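4-hydroxybutyrate CoA-transferase (Porphyromonas gingivalis, PDB 3EH7) probably transfers coenzyme A between carboxylic acids such as acetate and 4-hydroxybutyrate. Local coordinates at residues D212-Q217 against N309-N314. Sequence-based numbering, arbitrary orientation.
Sequences DGATLQ and NMVSIN
Gln217 and Asn314 join their side-chain amides by a reciprocal pair of hydrogen bonds, with the two planes only 18° apart. Gln217 NE2 donates to Asn314 OD1 (3.0 Å) almost within its own amide plane, while Asn314 ND2 returns a longer bond of 3.2 Å to a lone pair of Gln217 OE1. Gln217 OE1 also accepts from Ser312 OG at 2.6 Å, the hydroxyl lying nearly along the C=O axis; three bonds to 309-314 thus fix the amide's rotation. Gln217 gets there with CG anti to the backbone N (chi1 173°) and a bend at chi2, which carries the amide over the neighbouring strand; Tyr344 of helix 341-350 packs on Gln217 and Ser312. Strands 215-217 and 310-314 are adjacent and parallel in the middle of a mixed, mostly parallel sheet, consistent with the Rossmann-like fold of this family, flanked by strands 238-240 and 355-359. Four backbone bonds tie them: Thr215 N to Asn309 O, Val311 N to Thr215 O, Gln217 N to Val311 O and Ile313 N to Gln217 O (2.8 Å). Apolar contacts occupy both faces. Met310, a selenomethionine bent at chi2 and chi3, reaches across to strand 215-217 so that SE lies 3.9 Å from Thr215 CB and CE comes near Gln217 CB; on the other face Leu216 CD2 rests alongside Val311 CB (3.9 Å). Before the strands, one water donates to Gly213 O (2.6 Å) and accepts from Asn309 ND2, while Asn309 OD1 bonds Asn353.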
loop_
_atom_site.group_PDB
_atom_site.type_symbol
_atom_site.label_atom_id
_atom_site.label_comp_id
_atom_site.label_asym_id
_atom_site.label_seq_id
_atom_site.Cartn_x
_atom_site.Cartn_y
_atom_site.Cartn_z
ATOM N N ASP A 212 17.137 -6.458 -20.413
ATOM C CA ASP A 212 18.261 -5.552 -20.497
ATOM C C ASP A 212 17.774 -4.194 -20.070
ATOM O O ASP A 212 16.690 -3.802 -20.438
ATOM C CB ASP A 212 18.763 -5.436 -21.924
ATOM C CG ASP A 212 19.471 -6.675 -22.399
ATOM O OD1 ASP A 212 20.042 -7.439 -21.583
ATOM O OD2 ASP A 212 19.462 -6.863 -23.607
ATOM N N GLY A 213 18.588 -3.497 -19.305
ATOM C CA GLY A 213 18.261 -2.162 -18.859
ATOM C C GLY A 213 17.437 -2.091 -17.589
ATOM O O GLY A 213 17.094 -0.984 -17.160
ATOM N N ALA A 214 17.105 -3.245 -16.991
ATOM C CA ALA A 214 16.273 -3.238 -15.784
ATOM C C ALA A 214 17.034 -2.573 -14.641
ATOM O O ALA A 214 18.269 -2.631 -14.594
ATOM C CB ALA A 214 15.851 -4.637 -15.371
ATOM N N THR A 215 16.283 -1.921 -13.746
ATOM C CA THR A 215 16.817 -1.442 -12.466
ATOM C C THR A 215 16.376 -2.392 -11.401
ATOM O O THR A 215 15.164 -2.644 -11.242
ATOM C CB THR A 215 16.306 -0.014 -12.127
ATOM O OG1 THR A 215 16.403 0.797 -13.293
ATOM C CG2 THR A 215 17.138 0.627 -10.975
ATOM N N LEU A 216 17.327 -2.906 -10.628
ATOM C CA LEU A 216 17.009 -3.980 -9.698
ATOM C C LEU A 216 16.968 -3.544 -8.244
ATOM O O LEU A 216 17.772 -2.719 -7.821
ATOM C CB LEU A 216 18.039 -5.112 -9.808
ATOM C CG LEU A 216 18.338 -5.689 -11.185
ATOM C CD1 LEU A 216 19.408 -6.746 -11.009
ATOM C CD2 LEU A 216 17.082 -6.251 -11.867
ATOM N N GLN A 217 16.056 -4.160 -7.495
ATOM C CA GLN A 217 16.122 -4.206 -6.053
ATOM C C GLN A 217 16.079 -5.662 -5.652
ATOM O O GLN A 217 15.209 -6.411 -6.086
ATOM C CB GLN A 217 14.962 -3.451 -5.392
ATOM C CG GLN A 217 14.924 -3.622 -3.853
ATOM C CD GLN A 217 14.065 -4.798 -3.400
ATOM O OE1 GLN A 217 13.027 -5.084 -3.996
ATOM N NE2 GLN A 217 14.496 -5.482 -2.364
ATOM N N ASN A 309 11.665 0.498 -15.511
ATOM C CA ASN A 309 11.966 -0.935 -15.587
ATOM C C ASN A 309 12.461 -1.541 -14.272
ATOM O O ASN A 309 13.435 -2.313 -14.250
ATOM C CB ASN A 309 12.956 -1.188 -16.728
ATOM C CG ASN A 309 12.441 -0.687 -18.056
ATOM O OD1 ASN A 309 11.467 -1.215 -18.575
ATOM N ND2 ASN A 309 13.113 0.324 -18.630
HETATM N N MSE A 310 11.760 -1.227 -13.183
HETATM C CA MSE A 310 12.082 -1.793 -11.885
HETATM C C MSE A 310 11.786 -3.281 -11.933
HETATM O O MSE A 310 10.774 -3.716 -12.494
HETATM C CB MSE A 310 11.266 -1.173 -10.727
HETATM C CG MSE A 310 11.730 0.144 -10.241
HETATM SE SE MSE A 310 13.480 0.207 -9.479
HETATM C CE MSE A 310 13.329 -1.256 -8.272
ATOM N N VAL A 311 12.699 -4.052 -11.357
ATOM C CA VAL A 311 12.432 -5.423 -10.988
ATOM C C VAL A 311 12.838 -5.544 -9.537
ATOM O O VAL A 311 14.007 -5.351 -9.176
ATOM C CB VAL A 311 13.189 -6.472 -11.845
ATOM C CG1 VAL A 311 12.876 -7.859 -11.328
ATOM C CG2 VAL A 311 12.793 -6.347 -13.323
ATOM N N SER A 312 11.835 -5.824 -8.707
ATOM C CA SER A 312 12.022 -5.987 -7.292
ATOM C C SER A 312 11.921 -7.485 -6.975
ATOM O O SER A 312 10.978 -8.126 -7.410
ATOM C CB SER A 312 10.965 -5.159 -6.552
ATOM O OG SER A 312 10.815 -5.638 -5.247
ATOM N N ILE A 313 12.919 -8.034 -6.277
ATOM C CA ILE A 313 12.933 -9.442 -5.856
ATOM C C ILE A 313 13.037 -9.533 -4.343
ATOM O O ILE A 313 13.988 -9.035 -3.727
ATOM C CB ILE A 313 14.116 -10.272 -6.462
ATOM C CG1 ILE A 313 14.194 -10.128 -7.979
ATOM C CG2 ILE A 313 13.982 -11.754 -6.089
ATOM C CD1 ILE A 313 15.464 -10.768 -8.616
ATOM N N ASN A 314 12.040 -10.172 -3.744
ATOM C CA ASN A 314 12.010 -10.404 -2.310
ATOM C C ASN A 314 11.446 -11.800 -2.014
ATOM O O ASN A 314 10.816 -12.423 -2.862
ATOM C CB ASN A 314 11.148 -9.335 -1.620
ATOM C CG ASN A 314 11.697 -7.924 -1.820
ATOM O OD1 ASN A 314 12.702 -7.522 -1.212
ATOM N ND2 ASN A 314 11.057 -7.187 -2.669
HETATM O O HOH W 1 15.962 1.167 -18.135
#